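Local coordinates for protein myosin light chain 1 (Saccharomyces cerevisiae, PDB 1M45) that serves as a calmodulin-like light chain of class II and class V myosins, binding their IQ motifs and supporting contractile ring assembly in cytokinesis, at residues F89-V102 and V130-I142. Numbering follows the deposited sequence.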
loop_
_atom_site.group_PDB
_atom_site.type_symbol
_atom_site.label_atom_id
_atom_site.label_comp_id
_atom_site.label_asym_id
_atom_site.label_seq_id
_atom_site.Cartn_x
_atom_site.Cartn_y
_atom_site.Cartn_z
ATOM N N PHE A 89 -6.356 -12.819 9.998
ATOM C CA PHE A 89 -7.693 -12.346 10.351
ATOM C C PHE A 89 -8.400 -13.405 11.226
ATOM O O PHE A 89 -9.206 -13.058 12.079
ATOM C CB PHE A 89 -8.530 -12.050 9.106
ATOM C CG PHE A 89 -8.252 -10.708 8.509
ATOM C CD1 PHE A 89 -7.301 -10.551 7.511
ATOM C CD2 PHE A 89 -8.882 -9.581 9.026
ATOM C CE1 PHE A 89 -7.047 -9.297 6.975
ATOM C CE2 PHE A 89 -8.628 -8.318 8.506
ATOM C CZ PHE A 89 -7.700 -8.181 7.472
ATOM N N GLN A 90 -8.119 -14.679 10.977
ATOM C CA GLN A 90 -8.799 -15.724 11.734
ATOM C C GLN A 90 -8.453 -15.601 13.209
ATOM O O GLN A 90 -9.222 -16.001 14.063
ATOM C CB GLN A 90 -8.516 -17.112 11.177
ATOM C CG GLN A 90 -9.283 -17.339 9.888
ATOM C CD GLN A 90 -9.025 -18.702 9.251
ATOM O OE1 GLN A 90 -9.709 -19.076 8.290
ATOM N NE2 GLN A 90 -8.050 -19.441 9.774
ATOM N N VAL A 91 -7.313 -14.988 13.489
ATOM C CA VAL A 91 -6.907 -14.739 14.872
ATOM C C VAL A 91 -7.917 -13.840 15.598
ATOM O O VAL A 91 -8.149 -13.982 16.814
ATOM C CB VAL A 91 -5.501 -14.171 14.922
ATOM C CG1 VAL A 91 -5.184 -13.622 16.313
ATOM C CG2 VAL A 91 -4.493 -15.232 14.509
ATOM N N PHE A 92 -8.556 -12.952 14.846
ATOM C CA PHE A 92 -9.520 -12.017 15.388
ATOM C C PHE A 92 -10.950 -12.391 15.031
ATOM O O PHE A 92 -11.864 -11.616 15.207
ATOM C CB PHE A 92 -9.194 -10.605 14.890
ATOM C CG PHE A 92 -7.827 -10.149 15.305
ATOM C CD1 PHE A 92 -6.690 -10.580 14.612
ATOM C CD2 PHE A 92 -7.670 -9.291 16.389
ATOM C CE1 PHE A 92 -5.406 -10.180 15.019
ATOM C CE2 PHE A 92 -6.402 -8.880 16.792
ATOM C CZ PHE A 92 -5.263 -9.327 16.109
ATOM N N ASP A 93 -11.129 -13.609 14.519
ATOM C CA ASP A 93 -12.447 -14.057 14.113
ATOM C C ASP A 93 -12.980 -14.940 15.234
ATOM O O ASP A 93 -12.620 -16.120 15.345
ATOM C CB ASP A 93 -12.359 -14.815 12.805
ATOM C CG ASP A 93 -13.697 -15.080 12.186
ATOM O OD1 ASP A 93 -14.741 -15.089 12.886
ATOM O OD2 ASP A 93 -13.787 -15.321 10.963
ATOM N N LYS A 94 -13.848 -14.342 16.043
ATOM C CA LYS A 94 -14.339 -14.968 17.254
ATOM C C LYS A 94 -15.138 -16.251 16.991
ATOM O O LYS A 94 -14.882 -17.289 17.616
ATOM C CB LYS A 94 -15.153 -13.934 18.041
ATOM C CG LYS A 94 -15.751 -14.443 19.346
ATOM C CD LYS A 94 -16.090 -13.309 20.303
ATOM C CE LYS A 94 -16.923 -12.222 19.648
ATOM N NZ LYS A 94 -16.093 -11.370 18.732
ATOM N N GLU A 95 -16.071 -16.173 16.046
ATOM C CA GLU A 95 -16.964 -17.282 15.730
ATOM C C GLU A 95 -16.655 -17.919 14.379
ATOM O O GLU A 95 -17.468 -18.675 13.837
ATOM C CB GLU A 95 -18.419 -16.801 15.748
ATOM C CG GLU A 95 -18.798 -15.946 16.945
ATOM C CD GLU A 95 -20.128 -15.251 16.754
ATOM O OE1 GLU A 95 -21.149 -15.958 16.608
ATOM O OE2 GLU A 95 -20.152 -14.000 16.734
ATOM N N SER A 96 -15.489 -17.612 13.820
ATOM C CA SER A 96 -15.112 -18.177 12.527
ATOM C C SER A 96 -16.205 -17.894 11.492
ATOM O O SER A 96 -16.608 -18.779 10.731
ATOM C CB SER A 96 -14.858 -19.681 12.656
ATOM O OG SER A 96 -13.831 -19.952 13.596
ATOM N N THR A 97 -16.691 -16.660 11.481
ATOM C CA THR A 97 -17.726 -16.225 10.560
ATOM C C THR A 97 -17.171 -15.588 9.287
ATOM O O THR A 97 -17.938 -15.253 8.395
ATOM C CB THR A 97 -18.551 -15.145 11.205
ATOM O OG1 THR A 97 -17.661 -14.129 11.676
ATOM C CG2 THR A 97 -19.271 -15.652 12.473
ATOM N N GLY A 98 -15.869 -15.330 9.223
ATOM C CA GLY A 98 -15.342 -14.651 8.045
ATOM C C GLY A 98 -15.437 -13.149 8.220
ATOM O O GLY A 98 -15.223 -12.406 7.301
ATOM N N LYS A 99 -15.754 -12.712 9.427
ATOM C CA LYS A 99 -15.887 -11.302 9.705
ATOM C C LYS A 99 -15.037 -10.856 10.878
ATOM O O LYS A 99 -14.731 -11.631 11.793
ATOM C CB LYS A 99 -17.362 -10.947 9.981
ATOM C CG LYS A 99 -18.270 -11.175 8.772
ATOM C CD LYS A 99 -19.673 -10.704 9.033
ATOM C CE LYS A 99 -20.506 -10.734 7.763
ATOM N NZ LYS A 99 -20.671 -12.092 7.228
ATOM N N VAL A 100 -14.664 -9.582 10.841
ATOM C CA VAL A 100 -13.921 -8.953 11.918
ATOM C C VAL A 100 -14.570 -7.608 12.215
ATOM O O VAL A 100 -15.063 -6.940 11.312
ATOM C CB VAL A 100 -12.438 -8.821 11.521
ATOM C CG1 VAL A 100 -11.660 -7.914 12.463
ATOM C CG2 VAL A 100 -11.801 -10.213 11.495
ATOM N N SER A 101 -14.577 -7.219 13.491
ATOM C CA SER A 101 -15.131 -5.927 13.865
ATOM C C SER A 101 -14.211 -4.832 13.340
ATOM O O SER A 101 -12.981 -5.041 13.223
ATOM C CB SER A 101 -15.300 -5.793 15.371
ATOM O OG SER A 101 -14.040 -5.762 16.010
ATOM N N VAL A 102 -14.810 -3.690 13.001
ATOM C CA VAL A 102 -14.018 -2.554 12.526
ATOM C C VAL A 102 -13.011 -2.130 13.595
ATOM O O VAL A 102 -11.886 -1.720 13.279
ATOM C CB VAL A 102 -14.901 -1.402 12.021
ATOM C CG1 VAL A 102 -15.757 -0.823 13.129
ATOM C CG2 VAL A 102 -14.030 -0.315 11.424
ATOM N N VAL A 130 -19.184 -1.642 6.249
ATOM C CA VAL A 130 -19.268 -2.122 7.623
ATOM C C VAL A 130 -20.742 -2.454 7.858
ATOM O O VAL A 130 -21.602 -1.610 7.579
ATOM C CB VAL A 130 -18.771 -1.052 8.632
ATOM C CG1 VAL A 130 -18.886 -1.558 10.031
ATOM C CG2 VAL A 130 -17.339 -0.659 8.350
ATOM N N ASP A 131 -21.027 -3.660 8.345
ATOM C CA ASP A 131 -22.416 -4.082 8.512
ATOM C C ASP A 131 -23.086 -3.545 9.785
ATOM O O ASP A 131 -22.490 -2.753 10.544
ATOM C CB ASP A 131 -22.561 -5.608 8.345
ATOM C CG ASP A 131 -21.974 -6.390 9.495
ATOM O OD1 ASP A 131 -21.816 -5.827 10.599
ATOM O OD2 ASP A 131 -21.628 -7.588 9.412
ATOM N N SER A 132 -24.326 -3.973 10.027
ATOM C CA SER A 132 -25.096 -3.483 11.166
ATOM C C SER A 132 -24.533 -3.927 12.516
ATOM O O SER A 132 -24.989 -3.477 13.577
ATOM C CB SER A 132 -26.568 -3.905 11.009
ATOM O OG SER A 132 -26.693 -5.322 11.002
ATOM N N ASN A 133 -23.556 -4.823 12.487
ATOM C CA ASN A 133 -22.918 -5.268 13.705
ATOM C C ASN A 133 -21.526 -4.643 13.826
ATOM O O ASN A 133 -20.745 -5.034 14.676
ATOM C CB ASN A 133 -22.823 -6.799 13.754
ATOM C CG ASN A 133 -24.186 -7.472 13.582
ATOM O OD1 ASN A 133 -24.672 -7.672 12.459
ATOM N ND2 ASN A 133 -24.818 -7.788 14.695
ATOM N N GLY A 134 -21.242 -3.664 12.980
ATOM C CA GLY A 134 -19.922 -3.066 12.989
ATOM C C GLY A 134 -18.853 -4.017 12.482
ATOM O O GLY A 134 -17.685 -3.772 12.743
ATOM N N GLU A 135 -19.230 -5.017 11.681
ATOM C CA GLU A 135 -18.270 -5.985 11.138
ATOM C C GLU A 135 -17.969 -5.867 9.652
ATOM O O GLU A 135 -18.779 -5.365 8.863
ATOM C CB GLU A 135 -18.709 -7.408 11.451
ATOM C CG GLU A 135 -18.734 -7.651 12.954
ATOM C CD GLU A 135 -18.892 -9.112 13.305
ATOM O OE1 GLU A 135 -19.763 -9.772 12.727
ATOM O OE2 GLU A 135 -18.122 -9.600 14.148
ATOM N N ILE A 136 -16.797 -6.391 9.279
ATOM C CA ILE A 136 -16.317 -6.329 7.901
ATOM C C ILE A 136 -16.036 -7.742 7.436
ATOM O O ILE A 136 -15.452 -8.520 8.182
ATOM C CB ILE A 136 -14.991 -5.512 7.880
ATOM C CG1 ILE A 136 -15.267 -4.044 8.147
ATOM C CG2 ILE A 136 -14.270 -5.629 6.506
ATOM C CD1 ILE A 136 -13.994 -3.267 8.561
ATOM N N ASP A 137 -16.437 -8.059 6.198
ATOM C CA ASP A 137 -16.125 -9.353 5.579
ATOM C C ASP A 137 -14.653 -9.262 5.172
ATOM O O ASP A 137 -14.323 -8.510 4.266
ATOM C CB ASP A 137 -17.007 -9.566 4.332
ATOM C CG ASP A 137 -16.782 -10.915 3.699
ATOM O OD1 ASP A 137 -15.629 -11.227 3.387
ATOM O OD2 ASP A 137 -17.691 -11.764 3.524
ATOM N N TYR A 138 -13.776 -9.982 5.865
ATOM C CA TYR A 138 -12.346 -9.740 5.634
ATOM C C TYR A 138 -11.820 -10.305 4.336
ATOM O O TYR A 138 -10.923 -9.722 3.750
ATOM C CB TYR A 138 -11.474 -10.150 6.791
ATOM C CG TYR A 138 -11.647 -11.527 7.375
ATOM C CD1 TYR A 138 -11.073 -12.641 6.761
ATOM C CD2 TYR A 138 -12.262 -11.696 8.618
ATOM C CE1 TYR A 138 -11.154 -13.903 7.345
ATOM C CE2 TYR A 138 -12.353 -12.951 9.204
ATOM C CZ TYR A 138 -11.798 -14.048 8.565
ATOM O OH TYR A 138 -11.907 -15.281 9.157
ATOM N N LYS A 139 -12.394 -11.405 3.862
ATOM C CA LYS A 139 -11.971 -11.877 2.536
ATOM C C LYS A 139 -12.288 -10.857 1.445
ATOM O O LYS A 139 -11.479 -10.676 0.519
ATOM C CB LYS A 139 -12.622 -13.213 2.187
ATOM C CG LYS A 139 -11.954 -14.394 2.861
ATOM C CD LYS A 139 -12.563 -15.696 2.351
ATOM C CE LYS A 139 -11.844 -16.876 2.904
ATOM N NZ LYS A 139 -10.434 -16.907 2.483
ATOM N N LYS A 140 -13.462 -10.238 1.529
ATOM C CA LYS A 140 -13.829 -9.211 0.565
ATOM C C LYS A 140 -12.925 -7.993 0.715
ATOM O O LYS A 140 -12.492 -7.391 -0.279
ATOM C CB LYS A 140 -15.308 -8.835 0.708
ATOM C CG LYS A 140 -15.717 -7.738 -0.238
ATOM C CD LYS A 140 -17.203 -7.358 -0.070
ATOM C CE LYS A 140 -17.690 -6.535 -1.276
ATOM N NZ LYS A 140 -16.938 -5.244 -1.469
ATOM N N PHE A 141 -12.618 -7.649 1.960
ATOM C CA PHE A 141 -11.728 -6.547 2.236
ATOM C C PHE A 141 -10.361 -6.817 1.621
ATOM O O PHE A 141 -9.819 -5.956 0.924
ATOM C CB PHE A 141 -11.631 -6.333 3.752
ATOM C CG PHE A 141 -10.493 -5.442 4.165
ATOM C CD1 PHE A 141 -10.588 -4.062 4.001
ATOM C CD2 PHE A 141 -9.343 -5.989 4.741
ATOM C CE1 PHE A 141 -9.508 -3.225 4.396
ATOM C CE2 PHE A 141 -8.263 -5.181 5.123
ATOM C CZ PHE A 141 -8.348 -3.794 4.951
ATOM N N ILE A 142 -9.801 -8.004 1.886
ATOM C CA ILE A 142 -8.491 -8.359 1.337
ATOM C C ILE A 142 -8.513 -8.281 -0.185
ATOM O O ILE A 142 -7.561 -7.770 -0.814
ATOM C CB ILE A 142 -8.064 -9.736 1.797
ATOM C CG1 ILE A 142 -7.807 -9.705 3.314
ATOM C CG2 ILE A 142 -6.773 -10.155 1.097
ATOM C CD1 ILE A 142 -7.813 -11.136 3.944
HETATM O O HOH W 1 -12.281 -17.491 7.687
HETATM O O HOH W 2 -19.806 -12.449 12.642
HETATM O O HOH W 3 -14.336 -13.413 4.960
HETATM O O HOH W 4 -15.672 -11.675 14.249
#
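Tyr138 lies between Phe89 and Gly98 where the two loops of an EF-hand pair are joined by their short antiparallel strands, 99-101 and 135-137. CB of Phe89 sits over the centre of the tyrosine ring, 3.5 Å from its centroid, while the backbone of Gly98 covers the opposite face near the rim. In return Tyr138 CB rests on one face of the phenylalanine, so the two rings, their planes 14° apart, are slid past each other and barely overlap. With chi1 at 50°, Tyr138 CG is staggered over its own backbone, flanked by N and C, which lays the ring against Phe89 CB. At its end, OH donates to the anti lone pair of Asp93 OD2 at 2.6 Å, with carboxylate and ring nearly perpendicular. The syn lone pair of that same oxygen takes Gly98 N, so the loop's aspartate ties its own backbone to the tyrosine of the partner hand. A phenylalanine in place of Tyr138 removes the hydroxyl and would probably leave the buried Asp93 OD2 without the donor that links it to the other loop.

Beyond the ring, Val100 and Ile136 form the hydrogen-bonded pair at the middle of the ladder, Val100 N reaching Ile136 O at 3.0 Å and Ile136 N reaching Val100 O at 2.7 Å. Gly134 O takes Val102 N further along, and Ile136 CD1 packs against Val102 CB at 4.0 Å. Leu105 of helix 102-111 touches both Phe89 and Ile136, extending the apolar core on the side of the sheet that carries Val100 and Ile136. Asp93, Thr97, Lys99 and Asp131 stand at probable calcium-binding positions of the two loops; at Asp131 an Asx turn brings Asn133 N to OD1, and Glu135 N meets that oxygen from the opposite face of the carboxylate, at 2.9 Å.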